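Local coordinates for PBP5 (Haemophilus influenzae, PDB 3A3J), which removes the terminal D-alanine from the peptide stems of cell-wall precursors, acting as a serine D-alanyl-D-alanine carboxypeptidase of the penicillin-binding protein family, at residues Thr42-Gly47 and Asn123-Gln128; Val48-Lys51 and His56-Asp59; Gly94-Ser99 and Pro166-Ile171; His160-Leu165 and Asn222-Ser227. All coordinates share one frame; numbering follows the deposited sequence.

Interaction 1 of 4, residues Thr42-Gly47 and Asn123-Gln128; sequences TSYVVG and NKYVQQ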
loop_
_atom_site.group_PDB
_atom_site.type_symbol
_atom_site.label_atom_id
_atom_site.label_comp_id
_atom_site.label_asym_id
_atom_site.label_seq_id
_atom_site.Cartn_x
_atom_site.Cartn_y
_atom_site.Cartn_z
ATOM N N THR A 42 2.356 -3.461 11.329
ATOM C CA THR A 42 3.517 -3.959 12.142
ATOM C C THR A 42 4.773 -4.150 11.322
ATOM O O THR A 42 5.882 -3.741 11.715
ATOM C CB THR A 42 3.179 -5.305 12.892
ATOM O OG1 THR A 42 2.040 -5.104 13.742
ATOM C CG2 THR A 42 4.379 -5.770 13.709
ATOM N N SER A 43 4.644 -4.826 10.170
ATOM C CA SER A 43 5.829 -4.995 9.280
ATOM C C SER A 43 6.297 -3.672 8.654
ATOM O O SER A 43 7.468 -3.518 8.334
ATOM C CB SER A 43 5.432 -5.962 8.134
ATOM O OG SER A 43 4.650 -7.031 8.772
ATOM N N TYR A 44 5.367 -2.763 8.408
ATOM C CA TYR A 44 5.744 -1.405 7.965
ATOM C C TYR A 44 6.717 -0.757 9.014
ATOM O O TYR A 44 7.892 -0.459 8.698
ATOM C CB TYR A 44 4.508 -0.512 7.693
ATOM C CG TYR A 44 4.959 0.812 7.030
ATOM C CD1 TYR A 44 5.122 0.892 5.633
ATOM C CD2 TYR A 44 5.348 1.913 7.798
ATOM C CE1 TYR A 44 5.588 2.083 5.005
ATOM C CE2 TYR A 44 5.803 3.118 7.198
ATOM C CZ TYR A 44 5.901 3.191 5.792
ATOM O OH TYR A 44 6.346 4.328 5.164
ATOM N N VAL A 45 6.280 -0.694 10.279
ATOM C CA VAL A 45 7.198 -0.202 11.412
ATOM C C VAL A 45 8.539 -0.916 11.402
ATOM O O VAL A 45 9.571 -0.278 11.302
ATOM C CB VAL A 45 6.490 -0.344 12.766
ATOM C CG1 VAL A 45 7.321 0.198 13.946
ATOM C CG2 VAL A 45 5.198 0.411 12.698
ATOM N N VAL A 46 8.519 -2.263 11.387
ATOM C CA VAL A 46 9.766 -3.052 11.375
ATOM C C VAL A 46 10.583 -2.702 10.143
ATOM O O VAL A 46 11.806 -2.520 10.199
ATOM C CB VAL A 46 9.494 -4.640 11.393
ATOM C CG1 VAL A 46 10.822 -5.403 11.317
ATOM C CG2 VAL A 46 8.752 -5.104 12.649
ATOM N N GLY A 47 9.921 -2.620 8.997
ATOM C CA GLY A 47 10.700 -2.378 7.782
ATOM C C GLY A 47 11.326 -0.981 7.737
ATOM O O GLY A 47 12.469 -0.809 7.349
ATOM N N ASN A 123 0.370 3.850 15.083
ATOM C CA ASN A 123 -0.662 4.889 14.935
ATOM C C ASN A 123 -0.025 6.185 14.439
ATOM O O ASN A 123 -0.657 6.926 13.777
ATOM C CB ASN A 123 -1.494 5.111 16.170
ATOM C CG ASN A 123 -2.447 3.946 16.438
ATOM O OD1 ASN A 123 -2.978 3.360 15.507
ATOM N ND2 ASN A 123 -2.673 3.612 17.723
ATOM N N LYS A 124 1.253 6.380 14.712
ATOM C CA LYS A 124 1.973 7.486 14.105
ATOM C C LYS A 124 1.740 7.345 12.596
ATOM O O LYS A 124 1.308 8.294 11.960
ATOM C CB LYS A 124 3.487 7.463 14.425
ATOM C CG LYS A 124 4.290 8.652 13.822
ATOM C CD LYS A 124 5.838 8.558 13.934
ATOM C CE LYS A 124 6.456 7.476 13.130
ATOM N NZ LYS A 124 7.939 7.306 13.452
ATOM N N TYR A 125 2.034 6.154 12.029
ATOM C CA TYR A 125 2.055 5.993 10.563
ATOM C C TYR A 125 0.644 6.087 9.999
ATOM O O TYR A 125 0.440 6.449 8.855
ATOM C CB TYR A 125 2.722 4.703 10.185
ATOM C CG TYR A 125 4.224 4.742 10.325
ATOM C CD1 TYR A 125 4.988 5.712 9.669
ATOM C CD2 TYR A 125 4.872 3.843 11.129
ATOM C CE1 TYR A 125 6.346 5.735 9.774
ATOM C CE2 TYR A 125 6.228 3.885 11.257
ATOM C CZ TYR A 125 6.951 4.830 10.602
ATOM O OH TYR A 125 8.321 4.809 10.715
ATOM N N VAL A 126 -0.324 5.766 10.815
ATOM C CA VAL A 126 -1.722 5.893 10.431
ATOM C C VAL A 126 -1.961 7.384 10.057
ATOM O O VAL A 126 -2.690 7.686 9.065
ATOM C CB VAL A 126 -2.688 5.406 11.563
ATOM C CG1 VAL A 126 -4.141 5.839 11.310
ATOM C CG2 VAL A 126 -2.660 3.856 11.752
ATOM N N GLN A 127 -1.382 8.294 10.859
ATOM C CA GLN A 127 -1.562 9.775 10.693
ATOM C C GLN A 127 -0.748 10.180 9.531
ATOM O O GLN A 127 -1.156 10.971 8.661
ATOM C CB GLN A 127 -0.987 10.538 11.920
ATOM C CG GLN A 127 -1.778 10.269 13.138
ATOM C CD GLN A 127 -3.211 10.489 12.770
ATOM O OE1 GLN A 127 -3.477 11.336 11.935
ATOM N NE2 GLN A 127 -4.149 9.751 13.379
ATOM N N GLN A 128 0.455 9.673 9.522
ATOM C CA GLN A 128 1.342 10.108 8.516
ATOM C C GLN A 128 0.871 9.626 7.114
ATOM O O GLN A 128 1.134 10.307 6.141
ATOM C CB GLN A 128 2.685 9.582 8.875
ATOM C CG GLN A 128 3.782 9.902 7.939
ATOM C CD GLN A 128 4.997 9.223 8.445
ATOM O OE1 GLN A 128 5.292 9.322 9.635
ATOM N NE2 GLN A 128 5.699 8.487 7.576
HETATM O O HOH W 1 9.606 2.321 12.127
#
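Tyr44 and Tyr125 form a T-shaped aromatic pair between helices 38-51 and 115-128. Tyr44 presents the edge carrying CD2 and CE2 to a face of Tyr125; the ring centroids lie 4.9 Å apart and the planes are inclined at 76°. Tyr44 CE2 hangs over the middle of the Tyr125 ring, 3.7 Å from CD1 of that residue. The opposite face of Tyr125 is partly covered by CE of its own neighbour Lys124, near the rim.

Aliphatic packing comes from Val45, whose CG2 methyl meets the Tyr125 edge near the ring plane, 3.8 Å from Tyr125 CD2. This branch lies beside the backbone N of Val45, since CG1 takes the position anti to it (chi1 -177°).

Polar contact is indirect: one water donates to Val45 O at 2.7 Å and also bonds Tyr125 OH at 3.1 Å. The hydroxyl of Tyr44 is bound elsewhere, to Asp164 OD2.

All three touching residues are buried. This is helix-to-helix core packing in the helical region of the beta-lactamase/transpeptidase-like fold, built on the helix that also carries Lys39, probably the catalytic proton acceptor.

Interaction 2 of 4, residues Val48-Lys51 and His56-Asp59; sequences VALK and HNTD
Leu50, near the C-terminal end of helix 38-51, lays its two methyls against the backbone and side chain of a turn formed only a few residues later. The van der Waals contact is carried by this one side chain, its methyls resting on polar backbone and amide groups. Its CD2 sits 3.4 Å from Asn57 N and 3.6 Å from His56 C, pressing on the peptide group that joins those two residues. CD1 reaches the amide of Asn57 instead, 3.6 Å from ND2, and the two side chains run across each other at about a right angle. Leucine CG lies anti to the carbonyl carbon (chi1 -72°), which carries the methyl fork across to the turn although the first bond of the side chain is not aimed at it. The side chain of His56 leaves its backbone directed away from the helix segment, and it is the backbone that touches Leu50.

No hydrogen bond links the segments; the polar bonds lie inside the turn. His56 to Asp59 is a type I beta turn closed by Asp59 N to His56 O at 3.0 Å. A second bond runs the other way, from His56 N to Asp59 OD2 at 2.9 Å. It is nearly straight, 173° at the hydrogen, but approaches from well above the carboxylate plane. That oxygen also bonds His110 NE2, which adds a further hold on the turn.

The turn leads into strand 60-62 and rests on the start of helix 88-98, with backbone hydrogen bonds between Asn57 and Ala89 and between Asp59 and Val88. Leu50 also touches Asn92 of that helix and Ile55, so it lies between the end of helix 38-51, the connecting loop and helix 88-98.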
loop_
_atom_site.group_PDB
_atom_site.type_symbol
_atom_site.label_atom_id
_atom_site.label_comp_id
_atom_site.label_asym_id
_atom_site.label_seq_id
_atom_site.Cartn_x
_atom_site.Cartn_y
_atom_site.Cartn_z
ATOM N N VAL A 48 10.584 0.019 8.171
ATOM C CA VAL A 48 11.217 1.361 8.306
ATOM C C VAL A 48 12.369 1.393 9.332
ATOM O O VAL A 48 13.438 1.990 9.092
ATOM C CB VAL A 48 10.195 2.414 8.632
ATOM C CG1 VAL A 48 10.924 3.817 8.809
ATOM C CG2 VAL A 48 9.130 2.459 7.509
ATOM N N ALA A 49 12.182 0.716 10.464
ATOM C CA ALA A 49 13.246 0.665 11.453
ATOM C C ALA A 49 14.516 0.014 10.881
ATOM O O ALA A 49 15.617 0.509 11.146
ATOM C CB ALA A 49 12.773 -0.042 12.693
ATOM N N LEU A 50 14.370 -1.074 10.105
ATOM C CA LEU A 50 15.506 -1.683 9.391
ATOM C C LEU A 50 16.091 -0.745 8.344
ATOM O O LEU A 50 17.287 -0.713 8.133
ATOM C CB LEU A 50 15.081 -2.955 8.623
ATOM C CG LEU A 50 14.771 -4.149 9.523
ATOM C CD1 LEU A 50 13.919 -5.258 8.855
ATOM C CD2 LEU A 50 16.121 -4.691 10.061
ATOM N N LYS A 51 15.223 -0.028 7.638
ATOM C CA LYS A 51 15.678 0.881 6.607
ATOM C C LYS A 51 16.484 2.032 7.219
ATOM O O LYS A 51 17.526 2.423 6.686
ATOM C CB LYS A 51 14.482 1.390 5.825
ATOM C CG LYS A 51 14.847 2.032 4.470
ATOM C CD LYS A 51 13.611 2.247 3.615
ATOM C CE LYS A 51 12.905 3.568 3.905
ATOM N NZ LYS A 51 12.128 4.066 2.656
ATOM N N HIS A 56 18.745 -4.073 13.146
ATOM C CA HIS A 56 19.412 -4.818 12.087
ATOM C C HIS A 56 18.808 -6.183 12.004
ATOM O O HIS A 56 18.307 -6.675 12.995
ATOM C CB HIS A 56 20.902 -4.865 12.330
ATOM C CG HIS A 56 21.557 -3.556 12.035
ATOM N ND1 HIS A 56 21.544 -2.500 12.930
ATOM C CD2 HIS A 56 22.168 -3.098 10.914
ATOM C CE1 HIS A 56 22.115 -1.445 12.376
ATOM N NE2 HIS A 56 22.509 -1.784 11.157
ATOM N N ASN A 57 18.755 -6.764 10.803
ATOM C CA ASN A 57 18.228 -8.118 10.687
ATOM C C ASN A 57 18.985 -9.118 11.566
ATOM O O ASN A 57 18.463 -10.154 11.943
ATOM C CB ASN A 57 18.335 -8.605 9.237
ATOM C CG ASN A 57 17.204 -8.142 8.408
ATOM O OD1 ASN A 57 17.386 -7.711 7.277
ATOM N ND2 ASN A 57 16.028 -8.207 8.948
ATOM N N THR A 58 20.251 -8.855 11.803
ATOM C CA THR A 58 21.046 -9.747 12.631
ATOM C C THR A 58 20.823 -9.520 14.134
ATOM O O THR A 58 21.340 -10.282 14.955
ATOM C CB THR A 58 22.479 -9.535 12.345
ATOM O OG1 THR A 58 22.673 -8.109 12.239
ATOM C CG2 THR A 58 22.811 -10.200 11.001
ATOM N N ASP A 59 20.015 -8.545 14.534
ATOM C CA ASP A 59 19.756 -8.503 15.969
ATOM C C ASP A 59 19.209 -9.848 16.480
ATOM O O ASP A 59 18.305 -10.398 15.910
ATOM C CB ASP A 59 18.829 -7.366 16.329
ATOM C CG ASP A 59 19.380 -6.042 15.901
ATOM O OD1 ASP A 59 20.601 -5.941 15.664
ATOM O OD2 ASP A 59 18.606 -5.091 15.817
#

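Interaction 3 of 4, residues Gly94-Ser99 and Pro166-Ile171; sequences GVIVVS and PEEYKI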
loop_
_atom_site.group_PDB
_atom_site.type_symbol
_atom_site.label_atom_id
_atom_site.label_comp_id
_atom_site.label_asym_id
_atom_site.label_seq_id
_atom_site.Cartn_x
_atom_site.Cartn_y
_atom_site.Cartn_z
ATOM N N GLY A 94 8.649 -14.363 9.967
ATOM C CA GLY A 94 7.526 -15.087 10.555
ATOM C C GLY A 94 6.240 -14.285 10.632
ATOM O O GLY A 94 5.137 -14.840 10.535
ATOM N N VAL A 95 6.347 -12.993 10.978
ATOM C CA VAL A 95 5.182 -12.093 10.917
ATOM C C VAL A 95 4.637 -12.013 9.466
ATOM O O VAL A 95 3.467 -12.117 9.251
ATOM C CB VAL A 95 5.617 -10.625 11.291
ATOM C CG1 VAL A 95 4.454 -9.645 11.015
ATOM C CG2 VAL A 95 6.121 -10.580 12.769
ATOM N N ILE A 96 5.525 -11.745 8.519
ATOM C CA ILE A 96 5.124 -11.551 7.128
ATOM C C ILE A 96 4.564 -12.829 6.444
ATOM O O ILE A 96 3.438 -12.809 6.026
ATOM C CB ILE A 96 6.260 -11.043 6.311
ATOM C CG1 ILE A 96 6.504 -9.540 6.608
ATOM C CG2 ILE A 96 5.919 -11.283 4.799
ATOM C CD1 ILE A 96 7.872 -9.098 6.043
ATOM N N VAL A 97 5.307 -13.946 6.455
ATOM C CA VAL A 97 4.843 -15.225 5.795
ATOM C C VAL A 97 3.761 -15.974 6.553
ATOM O O VAL A 97 2.765 -16.388 5.940
ATOM C CB VAL A 97 6.047 -16.098 5.465
ATOM C CG1 VAL A 97 5.647 -17.341 4.607
ATOM C CG2 VAL A 97 7.074 -15.210 4.730
ATOM N N VAL A 98 3.866 -16.105 7.884
ATOM C CA VAL A 98 2.878 -16.929 8.581
ATOM C C VAL A 98 2.111 -16.229 9.660
ATOM O O VAL A 98 1.533 -16.884 10.495
ATOM C CB VAL A 98 3.526 -18.257 9.200
ATOM C CG1 VAL A 98 4.171 -19.086 8.073
ATOM C CG2 VAL A 98 4.584 -17.898 10.195
ATOM N N SER A 99 2.146 -14.894 9.674
ATOM C CA SER A 99 1.354 -14.127 10.630
ATOM C C SER A 99 1.643 -14.543 12.082
ATOM O O SER A 99 0.715 -14.779 12.868
ATOM C CB SER A 99 -0.090 -14.411 10.346
ATOM O OG SER A 99 -0.409 -13.705 9.187
ATOM N N PRO A 166 10.597 -1.852 -0.692
ATOM C CA PRO A 166 10.670 -2.839 -1.778
ATOM C C PRO A 166 11.427 -4.101 -1.360
ATOM O O PRO A 166 11.113 -5.207 -1.771
ATOM C CB PRO A 166 11.429 -2.117 -2.881
ATOM C CG PRO A 166 12.089 -0.789 -2.131
ATOM C CD PRO A 166 11.150 -0.514 -1.015
ATOM N N GLU A 167 12.429 -3.968 -0.531
ATOM C CA GLU A 167 13.194 -5.130 -0.183
ATOM C C GLU A 167 12.336 -5.994 0.761
ATOM O O GLU A 167 12.220 -7.220 0.584
ATOM C CB GLU A 167 14.547 -4.701 0.383
ATOM C CG GLU A 167 15.624 -5.756 0.403
ATOM C CD GLU A 167 15.703 -6.619 -0.877
ATOM O OE1 GLU A 167 15.644 -6.085 -2.020
ATOM O OE2 GLU A 167 15.847 -7.864 -0.728
ATOM N N GLU A 168 11.686 -5.378 1.723
ATOM C CA GLU A 168 10.826 -6.126 2.623
ATOM C C GLU A 168 9.663 -6.776 1.820
ATOM O O GLU A 168 9.343 -7.927 2.059
ATOM C CB GLU A 168 10.332 -5.231 3.785
ATOM C CG GLU A 168 9.261 -5.858 4.789
ATOM C CD GLU A 168 9.531 -5.529 6.308
ATOM O OE1 GLU A 168 10.609 -4.974 6.581
ATOM O OE2 GLU A 168 8.713 -5.811 7.234
ATOM N N TYR A 169 9.064 -6.052 0.854
ATOM C CA TYR A 169 7.856 -6.543 0.165
ATOM C C TYR A 169 8.081 -7.910 -0.552
ATOM O O TYR A 169 7.149 -8.709 -0.714
ATOM C CB TYR A 169 7.329 -5.495 -0.819
ATOM C CG TYR A 169 6.131 -6.018 -1.545
ATOM C CD1 TYR A 169 4.950 -6.250 -0.845
ATOM C CD2 TYR A 169 6.182 -6.355 -2.917
ATOM C CE1 TYR A 169 3.861 -6.777 -1.473
ATOM C CE2 TYR A 169 5.046 -6.858 -3.587
ATOM C CZ TYR A 169 3.899 -7.068 -2.827
ATOM O OH TYR A 169 2.752 -7.588 -3.396
ATOM N N LYS A 170 9.323 -8.166 -0.952
ATOM C CA LYS A 170 9.688 -9.396 -1.585
ATOM C C LYS A 170 9.389 -10.597 -0.685
ATOM O O LYS A 170 9.135 -11.680 -1.169
ATOM C CB LYS A 170 11.170 -9.368 -1.935
ATOM C CG LYS A 170 11.469 -8.449 -3.108
ATOM C CD LYS A 170 12.934 -8.536 -3.408
ATOM C CE LYS A 170 13.330 -7.438 -4.353
ATOM N NZ LYS A 170 14.804 -7.487 -4.432
ATOM N N ILE A 171 9.398 -10.380 0.619
ATOM C CA ILE A 171 9.234 -11.459 1.537
ATOM C C ILE A 171 7.780 -11.949 1.472
ATOM O O ILE A 171 7.490 -13.100 1.764
ATOM C CB ILE A 171 9.646 -11.031 2.992
ATOM C CG1 ILE A 171 11.136 -10.673 3.014
ATOM C CG2 ILE A 171 9.313 -12.206 4.028
ATOM C CD1 ILE A 171 11.630 -10.002 4.395
#
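The C-terminal turns of helix 88-98, which deliver Ser99 to the active site, pack through Ile96 and Val97 against Glu168 and Ile171 of the 166-171 segment. Ser99, very likely catalytic, opens a Ser-Gly-Asn sequence, the second conserved motif of serine penicillin-binding proteins, and has positive phi as the chain leaves the helix.

Ile171 supplies most of the apolar surface on its side. Its CG2 methyl meets Ile96 CG2 at 3.6 Å and Val97 CG2 at 3.8 Å, crossing both side chains at about a right angle. Val97 CG2 also rests against the backbone, 3.7 Å from Ile171 O. The two arms of Ile96 divide the work: CG2, set anti to the backbone N, meets Ile171, while CG1, beside that N (chi1 -75°), sends CD1 to Glu168, 3.7 Å from CG and 3.6 Å from OE2.

The buried Glu168 thus lies with its carboxylate against a methyl. It has a polar partner in Asn92, one turn earlier on the helix that carries Ile96, whose ND2 bonds OE2. On the exposed side of its segment, Lys170 NZ forms a salt bridge with Glu167 OE1 at 2.9 Å.

Ile96 O accepts a hydrogen bond from Lys202 NZ, so the helix end is tied to a probable substrate-binding residue on strand 197-206. Tyr172 also packs on Ile96, and Tyr169 touches helix 151-164. Ser43 touches both Ile96 and Glu168, so helix 88-98, helix 38-51 and the 166-171 segment meet around these three residues.

Interaction 4 of 4, residues His160-Leu165 and Asn222-Ser227; sequences HIIRDL and NMRLIS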
loop_
_atom_site.group_PDB
_atom_site.type_symbol
_atom_site.label_atom_id
_atom_site.label_comp_id
_atom_site.label_asym_id
_atom_site.label_seq_id
_atom_site.Cartn_x
_atom_site.Cartn_y
_atom_site.Cartn_z
ATOM N N HIS A 160 2.109 1.603 0.534
ATOM C CA HIS A 160 3.299 2.173 1.230
ATOM C C HIS A 160 4.322 1.122 1.488
ATOM O O HIS A 160 5.510 1.365 1.375
ATOM C CB HIS A 160 2.899 2.787 2.572
ATOM C CG HIS A 160 2.516 4.236 2.465
ATOM N ND1 HIS A 160 3.438 5.219 2.177
ATOM C CD2 HIS A 160 1.315 4.855 2.553
ATOM C CE1 HIS A 160 2.828 6.400 2.156
ATOM N NE2 HIS A 160 1.527 6.207 2.343
ATOM N N ILE A 161 3.883 -0.080 1.885
ATOM C CA ILE A 161 4.872 -1.164 1.935
ATOM C C ILE A 161 5.535 -1.418 0.590
ATOM O O ILE A 161 6.768 -1.560 0.480
ATOM C CB ILE A 161 4.171 -2.548 2.388
ATOM C CG1 ILE A 161 3.604 -2.436 3.847
ATOM C CG2 ILE A 161 5.150 -3.697 2.229
ATOM C CD1 ILE A 161 2.412 -3.340 4.141
ATOM N N ILE A 162 4.727 -1.581 -0.450
ATOM C CA ILE A 162 5.327 -1.840 -1.752
ATOM C C ILE A 162 6.233 -0.680 -2.166
ATOM O O ILE A 162 7.348 -0.862 -2.642
ATOM C CB ILE A 162 4.211 -2.060 -2.827
ATOM C CG1 ILE A 162 3.427 -3.354 -2.440
ATOM C CG2 ILE A 162 4.850 -2.095 -4.264
ATOM C CD1 ILE A 162 2.032 -3.463 -3.055
ATOM N N ARG A 163 5.722 0.523 -1.982
ATOM C CA ARG A 163 6.489 1.742 -2.409
ATOM C C ARG A 163 7.708 2.056 -1.477
ATOM O O ARG A 163 8.826 2.217 -1.929
ATOM C CB ARG A 163 5.527 2.962 -2.447
ATOM C CG ARG A 163 6.249 4.296 -2.904
ATOM C CD ARG A 163 5.166 5.350 -3.214
ATOM N NE ARG A 163 4.609 5.040 -4.503
ATOM C CZ ARG A 163 3.371 4.676 -4.759
ATOM N NH1 ARG A 163 2.451 4.598 -3.828
ATOM N NH2 ARG A 163 3.046 4.399 -6.000
ATOM N N ASP A 164 7.498 2.108 -0.165
ATOM C CA ASP A 164 8.629 2.513 0.807
ATOM C C ASP A 164 9.608 1.408 1.172
ATOM O O ASP A 164 10.737 1.702 1.537
ATOM C CB ASP A 164 8.026 3.114 2.072
ATOM C CG ASP A 164 7.021 4.161 1.744
ATOM O OD1 ASP A 164 7.230 4.692 0.635
ATOM O OD2 ASP A 164 6.042 4.480 2.482
ATOM N N LEU A 165 9.200 0.146 1.018
ATOM C CA LEU A 165 9.927 -1.024 1.540
ATOM C C LEU A 165 10.052 -2.160 0.501
ATOM O O LEU A 165 9.651 -3.296 0.773
ATOM C CB LEU A 165 9.165 -1.565 2.781
ATOM C CG LEU A 165 9.001 -0.589 3.950
ATOM C CD1 LEU A 165 8.220 -1.259 5.050
ATOM C CD2 LEU A 165 10.391 -0.069 4.420
ATOM N N ASN A 222 4.084 -3.789 -16.271
ATOM C CA ASN A 222 4.283 -3.118 -15.019
ATOM C C ASN A 222 3.088 -2.448 -14.442
ATOM O O ASN A 222 3.187 -1.872 -13.374
ATOM C CB ASN A 222 5.443 -2.181 -15.174
ATOM C CG ASN A 222 6.647 -2.938 -15.615
ATOM O OD1 ASN A 222 6.838 -4.064 -15.167
ATOM N ND2 ASN A 222 7.412 -2.401 -16.559
ATOM N N MET A 223 1.946 -2.568 -15.082
ATOM C CA MET A 223 0.735 -2.161 -14.415
ATOM C C MET A 223 0.678 -2.928 -13.052
ATOM O O MET A 223 1.033 -4.136 -12.992
ATOM C CB MET A 223 -0.465 -2.460 -15.248
ATOM C CG MET A 223 -1.668 -1.721 -14.735
ATOM S SD MET A 223 -3.034 -2.251 -15.746
ATOM C CE MET A 223 -4.427 -1.404 -15.045
ATOM N N ARG A 224 0.387 -2.210 -11.960
ATOM C CA ARG A 224 0.247 -2.860 -10.645
ATOM C C ARG A 224 -1.067 -2.522 -10.026
ATOM O O ARG A 224 -1.412 -1.363 -9.915
ATOM C CB ARG A 224 1.393 -2.554 -9.654
ATOM C CG ARG A 224 1.145 -3.331 -8.278
ATOM C CD ARG A 224 2.237 -3.112 -7.288
ATOM N NE ARG A 224 3.473 -3.788 -7.659
ATOM C CZ ARG A 224 3.754 -5.021 -7.284
ATOM N NH1 ARG A 224 2.821 -5.709 -6.633
ATOM N NH2 ARG A 224 4.891 -5.592 -7.631
ATOM N N LEU A 225 -1.805 -3.540 -9.623
ATOM C CA LEU A 225 -3.037 -3.315 -8.878
ATOM C C LEU A 225 -2.982 -3.880 -7.446
ATOM O O LEU A 225 -2.204 -4.783 -7.152
ATOM C CB LEU A 225 -4.217 -3.981 -9.595
ATOM C CG LEU A 225 -4.529 -3.594 -11.082
ATOM C CD1 LEU A 225 -5.749 -4.437 -11.690
ATOM C CD2 LEU A 225 -4.759 -2.076 -11.216
ATOM N N ILE A 226 -3.866 -3.376 -6.593
ATOM C CA ILE A 226 -3.942 -3.845 -5.267
ATOM C C ILE A 226 -5.390 -4.006 -5.029
ATOM O O ILE A 226 -6.144 -3.030 -5.309
ATOM C CB ILE A 226 -3.380 -2.751 -4.288
ATOM C CG1 ILE A 226 -1.883 -2.641 -4.494
ATOM C CG2 ILE A 226 -3.748 -3.091 -2.823
ATOM C CD1 ILE A 226 -1.318 -1.415 -3.707
ATOM N N SER A 227 -5.820 -5.188 -4.539
ATOM C CA SER A 227 -7.223 -5.358 -4.143
ATOM C C SER A 227 -7.342 -5.603 -2.661
ATOM O O SER A 227 -6.397 -6.140 -2.072
ATOM C CB SER A 227 -7.806 -6.594 -4.860
ATOM O OG SER A 227 -6.959 -7.795 -4.720
#
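An isoleucine methyl lies over one face of an arginine guanidinium: CG2 of Ile162 sits above that of Arg224, near its rim, 4.0 Å from NE and 4.1 Å from the CD carbon of that arginine. The chain of Arg224 is extended through chi1 and chi2, then bends at chi3 (-71°), which swings the flat group beneath the methyl. The two side chains pass at an angle.

The second branch of Ile162 makes a purely apolar contact. Its CD1 meets CD1 of Ile226 tip to tip at 4.0 Å, the two side chains bridging from helix 151-164 to strand 224-232, with Ile162 CA and Ile226 CA 10.1 Å apart. Arg224 and Ile226, two residues apart, therefore point from the same face of the five-stranded antiparallel sheet.

Within the helix, His160 ND1 donates to Asp164 OD2 at 2.7 Å, with 153° at the hydrogen. The bond uses the syn side of the carboxylate and lies close to the imidazole plane, fixing the turn of the ring; Phe129 stacks on the same ring.

The methyl offers Arg224 no polar partner, but NH1 bonds Ser216 OG and forms a salt bridge with Asp199 OD1. The charge of the arginine is thus balanced by Asp199 within the sheet, while a methyl covers part of one face.

Of the elements in these contacts, helix 38-51 comes first. Interaction 1 joins it to 123-128 and closes a loop that is about half helical, inside which interaction 2 is nested as a short closure from the end of the same helix to the following turn. Interaction 3 starts within the loop of interaction 1 and ends beyond it, so those two cross, linking helix 88-98 to 166-171. Interaction 4 opens after interaction 1 has closed, crosses interaction 3 in its turn, and ties the helical region to the five-stranded sheet by setting helix 151-164 on strand 224-232. Leu165 packs on helix 38-51 at Tyr44 and Lys51, and Tyr169 on Ile162 joins interactions 3 and 4.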